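Local coordinates for protein O-ureido-L-serine synthase (Streptomyces lavendulae, PDB 3X44) that uses pyridoxal phosphate to join hydroxyurea to O-acetyl-L-serine, giving O-ureido-L-serine on the way to the antibiotic D-cycloserine, at residues E258-G263 and A288-T293; A262-G267 and S299-D304. The protein carries 1 engineered substitution. One frame throughout, in Å; residues are numbered along the deposited sequence.

In the fold
Going along the chain, helix 244-257 ends and the loop 258-263 begins. This loop leads straight into helix 264-278, and both interactions start from it, sharing Ala262 and Gly263. Interaction 1 closes first. The chain runs through helix 264-278 and into strand 285-290, whose end and the residues after it (288-293) meet the loop. Interaction 2 starts slightly later, at 262-267, and closes later, at 299-304. The two closures therefore overlap and cross; neither nests inside the other. Interaction 1 ties the loop to the end of a central strand of the six-stranded sheet. Interaction 2 ties the start of helix 264-278 to the turn at 299-304. Both reach the bound PUS.

Interaction 1 (E258-G263 and A288-T293); sequences EGIFAG and AMLPDT. With PUS ((E)-O-(carbamoylamino)-N-({3-hydroxy-2-methyl-5-[(phosphonooxy)methyl]pyridin-4-yl}methylidene)-L-serine), chain C.
The carboxylate of Asp292 lies between Gly263 and the bound PUS, which is the cofactor joined to O-ureido-L-serine. Asp292 OD1 comes to 3.2 Å from Gly263 CA. The ring methyl of PUS, C2A, sits over one carboxylate face, 3.3 Å from Asp292 OD2. Pro291 lies against one face of the PUS pyridine ring, off centre and near the ring nitrogen, with Pro291 CB 3.1 Å from PUS N1. The Phe261 ring meets Thr293 only loosely and obliquely, with Phe261 CD2 4.5 Å from Thr293 OG1; that hydroxyl hydrogen-bonds Glu295 N.

Asp292 carries its CG between the backbone N and the carbonyl carbon (chi1 67°). That turn lets one carboxylate reach both the Gly263 backbone and the ring methyl. Tyr297 OH and Asn73 ND2 both hydrogen-bond Asp292 OD2, which should fix the rotation of the group.

The backbones join at a single bridge between Ala262 and Thr293. Gly263 N donates to Asp292 O at 3.1 Å, with an angle of 147° at the hydrogen. The donor stands above the carbonyl plane, 51° out of it. Ala262 CA adds a C-H contact, 3.3 Å from Asp292 O. Beside this, Ile260 and Leu290 cross at about a right angle, with Ile260 CG2 3.7 Å from Leu290 CD1. Ile260 also touches Ile7, and Phe261 touches Leu104, both of the second subunit.

Pro291 and Asp292, just past strand 285-290, form part of the PUS pocket. The bridge holds the loop between helices 244-257 and 264-278 against this strand end. Leu290 packs on Ala266 and Val270 of helix 264-278 and, with Ile260, on Val31 of strand 28-33.

Interaction 2 (A262-G267 and S299-D304); sequences AGISAG and STFLFD. With PUS ((E)-O-(carbamoylamino)-N-({3-hydroxy-2-methyl-5-[(phosphonooxy)methyl]pyridin-4-yl}methylidene)-L-serine), chain C.
Ile264 meets the 299-304 turn chiefly with its CD1 methyl. This is the tight part of the contact. Ile264 CD1 lies 3.9 Å from Phe301 CE2 and comes to the Phe301 ring obliquely. The same methyl, Ile264 CD1, is 4.0 Å from Leu302 CB. Ile264 and Leu302 slide past each other in opposite directions, and the end of Ile264 meets the base of the Leu302 side chain. Ile264 CG1 is turned away from its carbonyl carbon and lies beside the backbone N (chi1 -36°), and this sends CD1 out towards the turn. Tyr297 and Ala247 pack on Ile264 as well.

The rest is looser. Ile264 CG2 is 4.3 Å from Phe301 CZ. Ile264 CD1 is 4.3 Å from Thr300 OG1, and Ala262 O is 4.4 Å from Leu302 CD2. Phe301 and Thr300 are partly exposed. Ser299 and Asp304 are exposed, though Ser299 OG bonds to Glu100 OE1. The turn is bonded within itself and to its neighbours. Phe303 N donates to Thr300 O at 3.0 Å, and Thr300 OG1 hydrogen-bonds Tyr297 O. Arg248 and Arg252 of helix 244-257 bind carbonyl oxygens of the turn.

On the PUS side, Ser265 OG donates to PUS N1 at 2.7 Å. Ser265 stands in the first turn of helix 264-278. Gly263 is its N-cap residue, and Gly267 N bonds back to Gly263 O. A serine hydroxyl at the pyridine nitrogen, set at the start of a helix, is characteristic of fold type II pyridoxal phosphate enzymes, to which the cysteine synthase family belongs.

Interaction 1 (E258-G263 and A288-T293)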
loop_
_atom_site.group_PDB
_atom_site.type_symbol
_atom_site.label_atom_id
_atom_site.label_comp_id
_atom_site.label_asym_id
_atom_site.label_seq_id
_atom_site.Cartn_x
_atom_site.Cartn_y
_atom_site.Cartn_z
ATOM N N GLU A 258 5.505 15.512 -19.144
ATOM C CA GLU A 258 5.151 14.319 -18.390
ATOM C C GLU A 258 4.234 14.615 -17.212
ATOM O O GLU A 258 3.715 13.700 -16.571
ATOM C CB GLU A 258 6.425 13.623 -17.899
ATOM C CG GLU A 258 7.423 13.305 -19.006
ATOM C CD GLU A 258 7.153 11.963 -19.662
ATOM O OE1 GLU A 258 6.209 11.263 -19.227
ATOM O OE2 GLU A 258 7.881 11.609 -20.612
ATOM N N GLY A 259 4.019 15.889 -16.926
ATOM C CA GLY A 259 3.168 16.226 -15.801
ATOM C C GLY A 259 3.864 15.980 -14.469
ATOM O O GLY A 259 3.213 15.754 -13.455
ATOM N N ILE A 260 5.190 15.998 -14.475
ATOM C CA ILE A 260 5.953 15.802 -13.241
ATOM C C ILE A 260 6.739 17.083 -12.969
ATOM O O ILE A 260 7.653 17.440 -13.714
ATOM C CB ILE A 260 6.919 14.604 -13.353
ATOM C CG1 ILE A 260 6.122 13.328 -13.637
ATOM C CG2 ILE A 260 7.686 14.424 -12.042
ATOM C CD1 ILE A 260 6.971 12.157 -14.077
ATOM N N PHE A 261 6.349 17.777 -11.901
ATOM C CA PHE A 261 6.954 19.041 -11.505
ATOM C C PHE A 261 7.970 18.838 -10.384
ATOM O O PHE A 261 7.599 18.620 -9.234
ATOM C CB PHE A 261 5.852 20.001 -11.048
ATOM C CG PHE A 261 6.317 21.410 -10.852
ATOM C CD1 PHE A 261 7.141 22.021 -11.794
ATOM C CD2 PHE A 261 5.929 22.130 -9.724
ATOM C CE1 PHE A 261 7.573 23.326 -11.616
ATOM C CE2 PHE A 261 6.354 23.437 -9.535
ATOM C CZ PHE A 261 7.179 24.040 -10.483
ATOM N N ALA A 262 9.250 18.941 -10.728
ATOM C CA ALA A 262 10.325 18.724 -9.764
ATOM C C ALA A 262 11.367 19.836 -9.762
ATOM O O ALA A 262 11.349 20.725 -10.612
ATOM C CB ALA A 262 10.991 17.381 -10.048
ATOM N N GLY A 263 12.288 19.772 -8.804
ATOM C CA GLY A 263 13.317 20.795 -8.697
ATOM C C GLY A 263 14.435 20.718 -9.724
ATOM O O GLY A 263 14.367 19.947 -10.680
ATOM N N ALA A 288 16.109 7.414 -12.229
ATOM C CA ALA A 288 16.612 8.716 -11.806
ATOM C C ALA A 288 15.878 9.241 -10.573
ATOM O O ALA A 288 14.650 9.139 -10.475
ATOM C CB ALA A 288 16.475 9.725 -12.949
ATOM N N MET A 289 16.638 9.806 -9.638
ATOM C CA MET A 289 16.067 10.364 -8.418
ATOM C C MET A 289 15.582 11.794 -8.642
ATOM O O MET A 289 16.275 12.599 -9.253
ATOM C CB MET A 289 17.110 10.388 -7.297
ATOM C CG MET A 289 17.620 9.030 -6.869
ATOM S SD MET A 289 16.350 8.097 -6.001
ATOM C CE MET A 289 16.095 9.122 -4.543
ATOM N N LEU A 290 14.381 12.094 -8.154
ATOM C CA LEU A 290 13.810 13.436 -8.239
ATOM C C LEU A 290 13.652 13.803 -6.758
ATOM O O LEU A 290 12.652 13.469 -6.115
ATOM C CB LEU A 290 12.443 13.419 -8.937
ATOM C CG LEU A 290 12.277 12.655 -10.260
ATOM C CD1 LEU A 290 10.933 13.036 -10.864
ATOM C CD2 LEU A 290 13.416 12.965 -11.230
ATOM N N PRO A 291 14.664 14.475 -6.197
ATOM C CA PRO A 291 14.706 14.899 -4.793
ATOM C C PRO A 291 13.575 15.733 -4.213
ATOM O O PRO A 291 13.197 15.528 -3.059
ATOM C CB PRO A 291 16.059 15.598 -4.674
ATOM C CG PRO A 291 16.895 14.958 -5.774
ATOM C CD PRO A 291 15.904 14.852 -6.904
ATOM N N ASP A 292 13.029 16.665 -4.983
ATOM C CA ASP A 292 11.968 17.495 -4.438
ATOM C C ASP A 292 10.976 18.046 -5.452
ATOM O O ASP A 292 11.107 17.835 -6.661
ATOM C CB ASP A 292 12.576 18.650 -3.626
ATOM C CG ASP A 292 13.353 19.644 -4.486
ATOM O OD1 ASP A 292 13.392 19.487 -5.729
ATOM O OD2 ASP A 292 13.926 20.592 -3.902
ATOM N N THR A 293 9.975 18.747 -4.929
ATOM C CA THR A 293 8.930 19.354 -5.743
ATOM C C THR A 293 9.479 20.618 -6.375
ATOM O O THR A 293 10.371 21.262 -5.823
ATOM C CB THR A 293 7.714 19.740 -4.876
ATOM O OG1 THR A 293 6.822 20.565 -5.632
ATOM C CG2 THR A 293 8.170 20.507 -3.638
HETATM N N PUS C . 19.899 18.698 0.501
HETATM C CA PUS C . 20.588 18.843 1.847
HETATM C CB PUS C . 22.137 19.038 1.685
HETATM O OG PUS C . 22.418 20.261 0.866
HETATM N ND PUS C . 23.655 20.888 1.273
HETATM C CE PUS C . 24.637 21.081 0.364
HETATM N NZ2 PUS C . 24.651 20.370 -0.778
HETATM O OZ1 PUS C . 25.493 21.881 0.573
HETATM C C PUS C . 19.988 20.062 2.581
HETATM O O PUS C . 18.900 20.460 2.268
HETATM O OT PUS C . 20.606 20.609 3.463
HETATM C C2 PUS C . 18.029 18.368 -3.520
HETATM C C3 PUS C . 18.514 18.451 -2.130
HETATM C C4 PUS C . 19.599 17.561 -1.704
HETATM C C5 PUS C . 20.145 16.599 -2.669
HETATM C C6 PUS C . 19.587 16.584 -4.031
HETATM C C2A PUS C . 16.947 19.292 -4.004
HETATM C C4A PUS C . 20.263 17.729 -0.355
HETATM C C5A PUS C . 21.264 15.641 -2.291
HETATM N N1 PUS C . 18.581 17.452 -4.392
HETATM O O3 PUS C . 17.923 19.289 -1.256
HETATM O O1P PUS C . 22.130 14.907 0.540
HETATM O O2P PUS C . 21.327 12.746 0.019
HETATM O O3P PUS C . 23.033 13.724 -1.317
HETATM O O4P PUS C . 20.762 14.577 -1.415
HETATM P P PUS C . 21.820 13.991 -0.542
#

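Interaction 2 (A262-G267 and S299-D304)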
loop_
_atom_site.group_PDB
_atom_site.type_symbol
_atom_site.label_atom_id
_atom_site.label_comp_id
_atom_site.label_asym_id
_atom_site.label_seq_id
_atom_site.Cartn_x
_atom_site.Cartn_y
_atom_site.Cartn_z
ATOM N N ALA A 262 9.250 18.941 -10.728
ATOM C CA ALA A 262 10.325 18.724 -9.764
ATOM C C ALA A 262 11.367 19.836 -9.762
ATOM O O ALA A 262 11.349 20.725 -10.612
ATOM C CB ALA A 262 10.991 17.381 -10.048
ATOM N N GLY A 263 12.288 19.772 -8.804
ATOM C CA GLY A 263 13.317 20.795 -8.697
ATOM C C GLY A 263 14.435 20.718 -9.724
ATOM O O GLY A 263 14.367 19.947 -10.680
ATOM N N ILE A 264 15.472 21.525 -9.515
ATOM C CA ILE A 264 16.613 21.572 -10.420
ATOM C C ILE A 264 17.431 20.299 -10.395
ATOM O O ILE A 264 17.714 19.723 -11.442
ATOM C CB ILE A 264 17.548 22.746 -10.099
ATOM C CG1 ILE A 264 16.736 23.956 -9.642
ATOM C CG2 ILE A 264 18.372 23.096 -11.324
ATOM C CD1 ILE A 264 15.905 24.599 -10.752
ATOM N N SER A 265 17.811 19.853 -9.201
ATOM C CA SER A 265 18.595 18.632 -9.083
ATOM C C SER A 265 17.838 17.490 -9.742
ATOM O O SER A 265 18.442 16.554 -10.260
ATOM C CB SER A 265 18.878 18.299 -7.613
ATOM O OG SER A 265 17.716 17.857 -6.943
ATOM N N ALA A 266 16.513 17.580 -9.723
ATOM C CA ALA A 266 15.685 16.552 -10.335
ATOM C C ALA A 266 15.879 16.602 -11.848
ATOM O O ALA A 266 16.061 15.568 -12.499
ATOM C CB ALA A 266 14.220 16.772 -9.978
ATOM N N GLY A 267 15.847 17.806 -12.406
ATOM C CA GLY A 267 16.045 17.938 -13.835
ATOM C C GLY A 267 17.441 17.477 -14.220
ATOM O O GLY A 267 17.665 16.981 -15.327
ATOM N N SER A 299 10.646 31.192 -7.515
ATOM C CA SER A 299 11.456 32.403 -7.539
ATOM C C SER A 299 12.853 32.186 -8.097
ATOM O O SER A 299 13.685 33.084 -8.040
ATOM C CB SER A 299 11.588 32.964 -6.125
ATOM O OG SER A 299 12.500 32.185 -5.363
ATOM N N THR A 300 13.118 31.002 -8.626
ATOM C CA THR A 300 14.438 30.706 -9.166
ATOM C C THR A 300 14.466 30.821 -10.685
ATOM O O THR A 300 13.439 31.071 -11.315
ATOM C CB THR A 300 14.875 29.298 -8.764
ATOM O OG1 THR A 300 14.107 28.334 -9.495
ATOM C CG2 THR A 300 14.659 29.089 -7.257
ATOM N N PHE A 301 15.639 30.620 -11.275
ATOM C CA PHE A 301 15.762 30.734 -12.718
ATOM C C PHE A 301 14.960 29.678 -13.460
ATOM O O PHE A 301 14.921 29.662 -14.689
ATOM C CB PHE A 301 17.240 30.718 -13.136
ATOM C CG PHE A 301 17.878 29.359 -13.133
ATOM C CD1 PHE A 301 18.659 28.953 -14.214
ATOM C CD2 PHE A 301 17.770 28.517 -12.035
ATOM C CE1 PHE A 301 19.331 27.728 -14.197
ATOM C CE2 PHE A 301 18.436 27.291 -12.005
ATOM C CZ PHE A 301 19.220 26.896 -13.090
ATOM N N LEU A 302 14.305 28.805 -12.702
ATOM C CA LEU A 302 13.482 27.774 -13.304
ATOM C C LEU A 302 12.311 28.468 -13.990
ATOM O O LEU A 302 11.737 27.957 -14.958
ATOM C CB LEU A 302 12.958 26.820 -12.229
ATOM C CG LEU A 302 11.883 25.848 -12.705
ATOM C CD1 LEU A 302 12.475 24.923 -13.769
ATOM C CD2 LEU A 302 11.359 25.049 -11.522
ATOM N N PHE A 303 11.970 29.647 -13.481
ATOM C CA PHE A 303 10.866 30.417 -14.019
ATOM C C PHE A 303 11.288 31.709 -14.720
ATOM O O PHE A 303 10.488 32.638 -14.865
ATOM C CB PHE A 303 9.863 30.713 -12.900
ATOM C CG PHE A 303 8.981 29.540 -12.564
ATOM C CD1 PHE A 303 9.449 28.511 -11.751
ATOM C CD2 PHE A 303 7.684 29.460 -13.073
ATOM C CE1 PHE A 303 8.643 27.419 -11.446
ATOM C CE2 PHE A 303 6.869 28.376 -12.777
ATOM C CZ PHE A 303 7.346 27.349 -11.962
ATOM N N ASP A 304 12.545 31.766 -15.158
ATOM C CA ASP A 304 13.038 32.939 -15.877
ATOM C C ASP A 304 12.244 33.011 -17.185
ATOM O O ASP A 304 12.141 32.021 -17.907
ATOM C CB ASP A 304 14.529 32.790 -16.200
ATOM C CG ASP A 304 15.433 33.295 -15.078
ATOM O OD1 ASP A 304 14.944 34.001 -14.166
ATOM O OD2 ASP A 304 16.643 32.978 -15.115
HETATM N N PUS C . 19.899 18.698 0.501
HETATM C CA PUS C . 20.588 18.843 1.847
HETATM C CB PUS C . 22.137 19.038 1.685
HETATM O OG PUS C . 22.418 20.261 0.866
HETATM N ND PUS C . 23.655 20.888 1.273
HETATM C CE PUS C . 24.637 21.081 0.364
HETATM N NZ2 PUS C . 24.651 20.370 -0.778
HETATM O OZ1 PUS C . 25.493 21.881 0.573
HETATM C C PUS C . 19.988 20.062 2.581
HETATM O O PUS C . 18.900 20.460 2.268
HETATM O OT PUS C . 20.606 20.609 3.463
HETATM C C2 PUS C . 18.029 18.368 -3.520
HETATM C C3 PUS C . 18.514 18.451 -2.130
HETATM C C4 PUS C . 19.599 17.561 -1.704
HETATM C C5 PUS C . 20.145 16.599 -2.669
HETATM C C6 PUS C . 19.587 16.584 -4.031
HETATM C C2A PUS C . 16.947 19.292 -4.004
HETATM C C4A PUS C . 20.263 17.729 -0.355
HETATM C C5A PUS C . 21.264 15.641 -2.291
HETATM N N1 PUS C . 18.581 17.452 -4.392
HETATM O O3 PUS C . 17.923 19.289 -1.256
HETATM O O1P PUS C . 22.130 14.907 0.540
HETATM O O2P PUS C . 21.327 12.746 0.019
HETATM O O3P PUS C . 23.033 13.724 -1.317
HETATM O O4P PUS C . 20.762 14.577 -1.415
HETATM P P PUS C . 21.820 13.991 -0.542
#